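Local coordinates for mannonate dehydratase (Streptococcus suis, PDB 3BDK), which probably catalyses the dehydration of D-mannonate to 2-dehydro-3-deoxy-D-gluconate, a metal-dependent step of glucuronate breakdown that uses manganese or ferrous iron, at residues A[145-150]-A[329-334]; A[288-293]-A[307-312]; A[300-305]-A[355-360]. One frame throughout, in Å; residues are numbered along the deposited sequence.

All three contacts are mainly buried and reach the second subunit, but they differ in chemistry. Contact 1 lies nearest the active site: its 329-334 loop supplies a manganese ligand and a pocket histidine, and meets strand 145-150 through a single backbone bridge. Contact 2 fixes another strand of the same antiparallel sheet, 290-293, to the start of helix 311-320, chiefly by hydrogen bonds round D308, its one exposed residue. Contact 3 is more aromatic and sets the 300-305 loop on helix 348-368, part of the dimer interface. The contacts also touch one another: R288 packs on D330 and H331, N289 O accepts from T300 N, and M311 N bonds to S304 OG.

Contact 1: residues A[145-150]-A[329-334]; sequences TSLAFL and PDHGRR. With MN (manganese (II) ion), chain D; DNO (D-mannose), chain C.
L147 and H331 meet beside the bound D-mannose, their side chains roughly perpendicular. The leucine's CD1 methyl lies 3.4 Å from CD2 of the H331 ring, while the same ring turns an edge to the sugar: H331 CE1 is 3.4 Å from DNO O1. A compact branched hydrocarbon suits this position because it offers the imidazole carbon an apolar methyl. With CG anti to its own carbonyl carbon (chi1 -49°), H331 places its ring between the leucine and the sugar. Its neighbour D330 serves the metal, with OD2 2.5 Å from the manganese. H219 and H286 are further protein ligands, and DNO O2 also binds the ion, at 2.4 Å. In the second shell, R328 forms a salt bridge with the other carboxylate oxygen, D330 OD1.

In this xylose isomerase-like TIM barrel, residues 329-334 follow barrel strand 327-328, and loops leaving the C-terminal ends of such strands customarily build the active site. Further along the loop the contact becomes a backbone bridge: R334 N donates to T145 O over 2.8 Å in a single antiparallel hydrogen-bonded pair. The T145 and R334 side chains run side by side, with T145 OG1 3.4 Å from R334 CB. S146 packs its CB near R333 CG and sends OG to E299 O. The arginine heads lead away from the strand: R333 forms salt bridges with D142 and D349 and a hydrogen bond from NH2 to A41 O of the second subunit, and R334 NH1 bonds to the carbonyls of T340 and D338.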
# COMPACT_ATOMS: atom_id res chain seq x y z
N THR A 145 -2.97 -6.01 15.37
CA THR A 145 -3.02 -7.44 15.73
C THR A 145 -3.11 -8.35 14.51
O THR A 145 -3.60 -7.94 13.46
CB THR A 145 -4.22 -7.78 16.66
OG1 THR A 145 -5.44 -7.70 15.91
CG2 THR A 145 -4.28 -6.87 17.87
N SER A 146 -2.65 -9.60 14.65
CA SER A 146 -2.63 -10.52 13.51
C SER A 146 -2.71 -12.00 13.94
O SER A 146 -2.57 -12.33 15.11
CB SER A 146 -1.39 -10.30 12.65
OG SER A 146 -0.23 -10.83 13.30
N LEU A 147 -2.97 -12.88 12.98
CA LEU A 147 -3.13 -14.29 13.28
C LEU A 147 -1.77 -14.90 13.60
O LEU A 147 -0.77 -14.60 12.94
CB LEU A 147 -3.75 -15.04 12.10
CG LEU A 147 -4.88 -14.41 11.30
CD1 LEU A 147 -5.29 -15.37 10.21
CD2 LEU A 147 -6.07 -14.14 12.20
N ALA A 148 -1.75 -15.77 14.59
CA ALA A 148 -0.52 -16.42 14.94
C ALA A 148 -0.83 -17.86 15.27
O ALA A 148 -1.90 -18.17 15.82
CB ALA A 148 0.13 -15.72 16.12
N PHE A 149 0.09 -18.73 14.89
CA PHE A 149 0.15 -20.11 15.32
C PHE A 149 1.35 -20.25 16.24
O PHE A 149 2.49 -20.22 15.78
CB PHE A 149 0.33 -21.02 14.11
CG PHE A 149 0.44 -22.47 14.44
CD1 PHE A 149 -0.71 -23.25 14.62
CD2 PHE A 149 1.68 -23.08 14.57
CE1 PHE A 149 -0.62 -24.59 14.93
CE2 PHE A 149 1.78 -24.43 14.88
CZ PHE A 149 0.63 -25.19 15.06
N LEU A 150 1.10 -20.39 17.54
CA LEU A 150 2.19 -20.59 18.48
C LEU A 150 2.14 -22.01 19.01
O LEU A 150 1.25 -22.38 19.79
CB LEU A 150 2.12 -19.59 19.64
CG LEU A 150 2.51 -18.12 19.48
CD1 LEU A 150 1.67 -17.42 18.42
CD2 LEU A 150 2.37 -17.36 20.82
N PRO A 329 -2.90 -10.33 -2.44
CA PRO A 329 -2.68 -10.09 -1.01
C PRO A 329 -3.57 -10.97 -0.14
O PRO A 329 -4.78 -10.73 -0.07
CB PRO A 329 -3.06 -8.62 -0.85
CG PRO A 329 -4.06 -8.37 -1.92
CD PRO A 329 -3.63 -9.22 -3.08
N ASP A 330 -2.98 -11.96 0.51
CA ASP A 330 -3.69 -12.76 1.51
C ASP A 330 -3.89 -11.97 2.80
O ASP A 330 -3.88 -10.74 2.79
CB ASP A 330 -2.94 -14.06 1.79
CG ASP A 330 -3.84 -15.28 1.73
OD1 ASP A 330 -5.05 -15.14 2.00
OD2 ASP A 330 -3.33 -16.37 1.41
N HIS A 331 -4.08 -12.69 3.90
CA HIS A 331 -4.55 -12.08 5.14
C HIS A 331 -3.90 -10.72 5.37
O HIS A 331 -2.78 -10.47 4.92
CB HIS A 331 -4.28 -13.01 6.33
CG HIS A 331 -4.72 -14.42 6.11
ND1 HIS A 331 -4.26 -15.19 5.07
CD2 HIS A 331 -5.59 -15.20 6.81
CE1 HIS A 331 -4.83 -16.39 5.13
NE2 HIS A 331 -5.63 -16.41 6.17
N GLY A 332 -4.61 -9.84 6.07
CA GLY A 332 -4.01 -8.64 6.61
C GLY A 332 -4.16 -8.53 8.11
O GLY A 332 -4.93 -9.28 8.72
N ARG A 333 -3.42 -7.61 8.72
CA ARG A 333 -3.60 -7.29 10.13
C ARG A 333 -4.97 -6.68 10.39
O ARG A 333 -5.61 -6.15 9.48
CB ARG A 333 -2.50 -6.33 10.60
CG ARG A 333 -1.09 -6.85 10.37
CD ARG A 333 -0.22 -5.80 9.70
NE ARG A 333 0.08 -4.68 10.59
CZ ARG A 333 -0.03 -3.40 10.25
NH1 ARG A 333 -0.44 -3.07 9.03
NH2 ARG A 333 0.25 -2.45 11.13
N ARG A 334 -5.41 -6.76 11.64
CA ARG A 334 -6.55 -5.96 12.10
C ARG A 334 -6.11 -4.57 12.53
O ARG A 334 -5.60 -4.38 13.63
CB ARG A 334 -7.26 -6.67 13.26
CG ARG A 334 -8.60 -6.05 13.63
CD ARG A 334 -9.22 -6.76 14.82
NE ARG A 334 -9.63 -8.12 14.49
CZ ARG A 334 -10.54 -8.43 13.58
NH1 ARG A 334 -11.15 -7.46 12.90
NH2 ARG A 334 -10.85 -9.69 13.35
MN MN D . -4.67 -18.42 1.59
C1 DNO C . -6.54 -19.83 5.15
C2 DNO C . -7.20 -18.86 4.15
C3 DNO C . -8.76 -18.90 4.13
C4 DNO C . -9.54 -20.23 3.88
C5 DNO C . -9.01 -21.25 2.84
C6 DNO C . -10.17 -22.05 2.25
O1 DNO C . -5.34 -19.74 5.40
O2 DNO C . -6.64 -19.04 2.84
O3 DNO C . -9.22 -17.96 3.16
O4 DNO C . -9.81 -20.87 5.14
O5 DNO C . -8.29 -20.64 1.75
O6 DNO C . -10.30 -23.29 2.94

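Contact 2: residues A[288-293]-A[307-312]; sequences RNVTAG and GDIDMN
D308 OD1 is gripped by T291 OG1, which donates to it over 2.7 Å, and by the ammonium group of K379 of the second subunit, which forms a salt bridge with it. The hydroxyl comes from above the carboxylate plane, 40° out of it. T291 delivers the hydroxyl by setting OG1 anti to its backbone N (chi1 -177°). The other oxygen, D308 OD2, takes the backbone N-H of A292 at 2.9 Å, again from above the plane. Aspartate suits this place because its short chain can span two successive residues of the strand while its own backbone is held as well: D308 N donates to V290 O over 2.8 Å. With both oxygens engaged, the carboxylate has little scope to rotate, and the nearby lysine would be expected to stabilise its negative charge.

G307 brings bare backbone against the strand, its CA 3.7 Å from V290 O; glycine suits the place because, lacking a side chain, it can lie this close to N289 and V290. Next, N289 turns its amide between the segments: OD1 accepts a weak, long bond from I309 N, and ND2 makes weak bonds to carbonyls of A301, H302 and L303. The N289 and I309 side chains run antiparallel alongside each other, and I309 CD1 touches R288 O at 3.4 Å. M311, bent at chi2, brings its flexible end to the same piece of backbone, with CE 3.2 Å from R288 O.

D310 is the N-cap of helix 311-320, accepting weakly from N312 N. Strand 290-293 is thus tied to the start of that helix; I309 and V290 also pack on helix 258-262, M311 lies against helix 348-368, and strand 296-299 pairs with the strand's other side.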
# COMPACT_ATOMS: atom_id res chain seq x y z
N ARG A 288 1.40 -13.41 1.07
CA ARG A 288 1.28 -13.00 2.46
C ARG A 288 2.61 -13.18 3.20
O ARG A 288 3.43 -14.01 2.82
CB ARG A 288 0.18 -13.80 3.17
CG ARG A 288 0.37 -13.92 4.67
CD ARG A 288 -0.79 -14.66 5.31
NE ARG A 288 -1.08 -15.92 4.63
CZ ARG A 288 -0.76 -17.12 5.10
NH1 ARG A 288 -0.13 -17.23 6.27
NH2 ARG A 288 -1.06 -18.21 4.41
N ASN A 289 2.81 -12.39 4.25
CA ASN A 289 4.08 -12.36 4.96
C ASN A 289 3.97 -12.91 6.37
O ASN A 289 3.02 -12.61 7.09
CB ASN A 289 4.64 -10.93 4.99
CG ASN A 289 6.15 -10.90 5.13
OD1 ASN A 289 6.80 -11.94 5.22
ND2 ASN A 289 6.72 -9.70 5.15
N VAL A 290 4.95 -13.72 6.77
CA VAL A 290 5.00 -14.26 8.12
C VAL A 290 6.40 -14.14 8.71
O VAL A 290 7.38 -13.98 7.98
CB VAL A 290 4.56 -15.73 8.16
CG1 VAL A 290 3.18 -15.89 7.54
CG2 VAL A 290 5.58 -16.60 7.43
N THR A 291 6.49 -14.22 10.03
CA THR A 291 7.77 -14.45 10.70
C THR A 291 7.66 -15.79 11.43
O THR A 291 6.58 -16.18 11.85
CB THR A 291 8.14 -13.30 11.63
OG1 THR A 291 9.43 -13.55 12.20
CG2 THR A 291 7.12 -13.15 12.73
N ALA A 292 8.76 -16.53 11.55
CA ALA A 292 8.63 -17.95 11.90
C ALA A 292 9.82 -18.45 12.69
O ALA A 292 10.89 -17.89 12.61
CB ALA A 292 8.43 -18.79 10.64
N GLY A 293 9.60 -19.50 13.47
CA GLY A 293 10.70 -20.19 14.14
C GLY A 293 10.37 -21.65 14.44
O GLY A 293 9.38 -22.22 13.93
N GLY A 307 8.42 -9.07 8.34
CA GLY A 307 8.44 -10.51 8.44
C GLY A 307 9.75 -11.13 7.97
O GLY A 307 10.81 -10.49 8.01
N ASP A 308 9.66 -12.37 7.50
CA ASP A 308 10.81 -13.19 7.19
C ASP A 308 10.96 -13.42 5.68
O ASP A 308 11.92 -14.03 5.24
CB ASP A 308 10.70 -14.53 7.94
CG ASP A 308 10.88 -14.39 9.46
OD1 ASP A 308 10.90 -13.23 9.97
OD2 ASP A 308 11.00 -15.42 10.16
N ILE A 309 10.03 -12.90 4.89
CA ILE A 309 10.07 -13.10 3.45
C ILE A 309 10.51 -11.86 2.70
O ILE A 309 10.06 -10.75 2.98
CB ILE A 309 8.70 -13.52 2.91
CG1 ILE A 309 8.19 -14.75 3.65
CG2 ILE A 309 8.75 -13.79 1.39
CD1 ILE A 309 6.65 -14.90 3.60
N ASP A 310 11.39 -12.04 1.73
CA ASP A 310 11.79 -10.94 0.88
C ASP A 310 10.85 -10.90 -0.31
O ASP A 310 11.10 -11.52 -1.36
CB ASP A 310 13.23 -11.11 0.42
CG ASP A 310 13.77 -9.89 -0.30
OD1 ASP A 310 15.02 -9.82 -0.42
OD2 ASP A 310 12.98 -9.02 -0.74
N MET A 311 9.76 -10.16 -0.11
CA MET A 311 8.69 -9.97 -1.10
C MET A 311 9.19 -9.38 -2.39
O MET A 311 8.57 -9.59 -3.44
CB MET A 311 7.59 -9.07 -0.55
CG MET A 311 6.73 -9.75 0.49
SD MET A 311 6.09 -11.41 0.03
CE MET A 311 4.83 -11.57 1.28
N ASN A 312 10.30 -8.66 -2.31
CA ASN A 312 10.82 -8.00 -3.50
C ASN A 312 11.40 -9.05 -4.43
O ASN A 312 11.03 -9.12 -5.60
CB ASN A 312 11.83 -6.91 -3.17
CG ASN A 312 12.43 -6.29 -4.42
OD1 ASN A 312 13.63 -6.42 -4.66
ND2 ASN A 312 11.60 -5.61 -5.20

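Contact 3: residues A[300-305]-A[355-360]; sequences TAHLSQ and TYFNGL
Y356 reaches from its helix to the backbone of H302, L303 and S304, meeting a different atom at nearly every step. Its CB points toward the loop, and CG stands anti to the backbone N (chi1 167°), which brings the ring to the backbone of 302-304. Along one side of the ring, CD2 lies 3.9 Å from H302 CB, and CE2 comes 3.5 Å from L303 N. Along the other, CE1 rests 3.8 Å from the CD1 methyl of L303, whose side chain runs across the tyrosine. CZ passes 3.6 Å from L303 CA, and at the tip OH accepts the N-H of S304 over 3.3 Å. Tyrosine suits the site because its ring lies against the backbone of 302-304 while its hydroxyl receives an amide inside a buried contact. L360 CG covers part of one ring face from the next helical turn.

A second aromatic, F357, meets H302. The two rings stand almost perpendicular, planes at 81°, and H302 CD2 approaches the phenyl edge near its plane, 3.8 Å from F357 CE2. The imidazole combines this apolar flank with a polar end: NE2 makes a weak hydrogen bond to the backbone O of D330, the manganese ligand, linking this packing to the second shell of the metal site.

Y356 OH and S304 OG also bond to the carboxylate of E362 of the second subunit, and T355 OG1 meets its own counterpart there. Helix 348-368 of the TIM barrel therefore forms part of the dimer interface.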
# COMPACT_ATOMS: atom_id res chain seq x y z
N THR A 300 2.39 -11.10 9.48
CA THR A 300 2.83 -9.73 9.64
C THR A 300 2.27 -8.84 8.55
O THR A 300 1.44 -9.26 7.75
CB THR A 300 4.39 -9.61 9.62
OG1 THR A 300 4.89 -9.99 8.33
CG2 THR A 300 5.02 -10.48 10.70
N ALA A 301 2.73 -7.60 8.53
CA ALA A 301 2.46 -6.67 7.44
C ALA A 301 3.14 -7.21 6.21
O ALA A 301 4.11 -7.95 6.32
CB ALA A 301 3.02 -5.30 7.79
N HIS A 302 2.66 -6.83 5.03
CA HIS A 302 3.21 -7.41 3.82
C HIS A 302 4.65 -6.98 3.59
O HIS A 302 5.45 -7.74 3.11
CB HIS A 302 2.31 -7.12 2.62
CG HIS A 302 0.93 -7.70 2.75
ND1 HIS A 302 -0.09 -7.05 3.40
CD2 HIS A 302 0.42 -8.88 2.33
CE1 HIS A 302 -1.18 -7.80 3.37
NE2 HIS A 302 -0.90 -8.92 2.73
N LEU A 303 4.97 -5.74 3.94
CA LEU A 303 6.31 -5.21 3.95
C LEU A 303 7.33 -6.26 4.42
O LEU A 303 7.14 -6.87 5.49
CB LEU A 303 6.35 -3.98 4.86
CG LEU A 303 7.63 -3.16 4.89
CD1 LEU A 303 7.94 -2.55 3.50
CD2 LEU A 303 7.59 -2.09 5.96
N SER A 304 8.39 -6.45 3.64
CA SER A 304 9.40 -7.48 3.89
C SER A 304 9.99 -7.45 5.31
O SER A 304 9.87 -8.43 6.06
CB SER A 304 10.52 -7.40 2.85
OG SER A 304 9.99 -7.56 1.55
N GLN A 305 10.63 -6.33 5.65
CA GLN A 305 11.25 -6.14 6.94
C GLN A 305 10.30 -6.37 8.15
O GLN A 305 10.75 -6.40 9.29
CB GLN A 305 11.86 -4.72 7.01
CG GLN A 305 13.41 -4.63 7.04
CD GLN A 305 13.93 -3.58 8.07
OE1 GLN A 305 13.49 -2.41 8.10
NE2 GLN A 305 14.86 -4.01 8.95
N THR A 355 -1.44 -2.25 -2.68
CA THR A 355 -0.73 -1.08 -3.22
C THR A 355 0.78 -1.17 -3.02
O THR A 355 1.58 -0.67 -3.85
CB THR A 355 -1.26 0.26 -2.65
OG1 THR A 355 -1.11 0.28 -1.23
CG2 THR A 355 -2.73 0.43 -2.99
N TYR A 356 1.19 -1.84 -1.95
CA TYR A 356 2.61 -2.15 -1.75
C TYR A 356 3.13 -3.10 -2.85
O TYR A 356 4.29 -2.96 -3.32
CB TYR A 356 2.84 -2.76 -0.36
CG TYR A 356 4.18 -3.42 -0.13
CD1 TYR A 356 5.35 -2.70 -0.19
CD2 TYR A 356 4.26 -4.77 0.19
CE1 TYR A 356 6.58 -3.31 0.04
CE2 TYR A 356 5.47 -5.40 0.45
CZ TYR A 356 6.63 -4.67 0.37
OH TYR A 356 7.83 -5.30 0.62
N PHE A 357 2.29 -4.04 -3.27
CA PHE A 357 2.66 -4.93 -4.39
C PHE A 357 2.63 -4.22 -5.75
O PHE A 357 3.52 -4.45 -6.57
CB PHE A 357 1.85 -6.24 -4.37
CG PHE A 357 2.27 -7.16 -3.26
CD1 PHE A 357 3.45 -7.89 -3.36
CD2 PHE A 357 1.53 -7.26 -2.10
CE1 PHE A 357 3.88 -8.71 -2.33
CE2 PHE A 357 1.94 -8.07 -1.06
CZ PHE A 357 3.12 -8.79 -1.17
N ASN A 358 1.68 -3.32 -5.97
CA ASN A 358 1.78 -2.37 -7.10
C ASN A 358 3.16 -1.73 -7.18
O ASN A 358 3.76 -1.66 -8.25
CB ASN A 358 0.76 -1.24 -6.99
CG ASN A 358 -0.69 -1.72 -7.00
OD1 ASN A 358 -1.58 -1.00 -6.53
ND2 ASN A 358 -0.95 -2.91 -7.56
N GLY A 359 3.65 -1.26 -6.04
CA GLY A 359 4.92 -0.54 -6.00
C GLY A 359 6.10 -1.46 -6.23
O GLY A 359 7.06 -1.09 -6.89
N LEU A 360 6.02 -2.67 -5.70
CA LEU A 360 7.07 -3.66 -5.96
C LEU A 360 7.05 -4.05 -7.44
O LEU A 360 8.10 -4.03 -8.09
CB LEU A 360 6.94 -4.89 -5.04
CG LEU A 360 7.41 -4.70 -3.59
CD1 LEU A 360 7.22 -5.98 -2.78
CD2 LEU A 360 8.87 -4.27 -3.56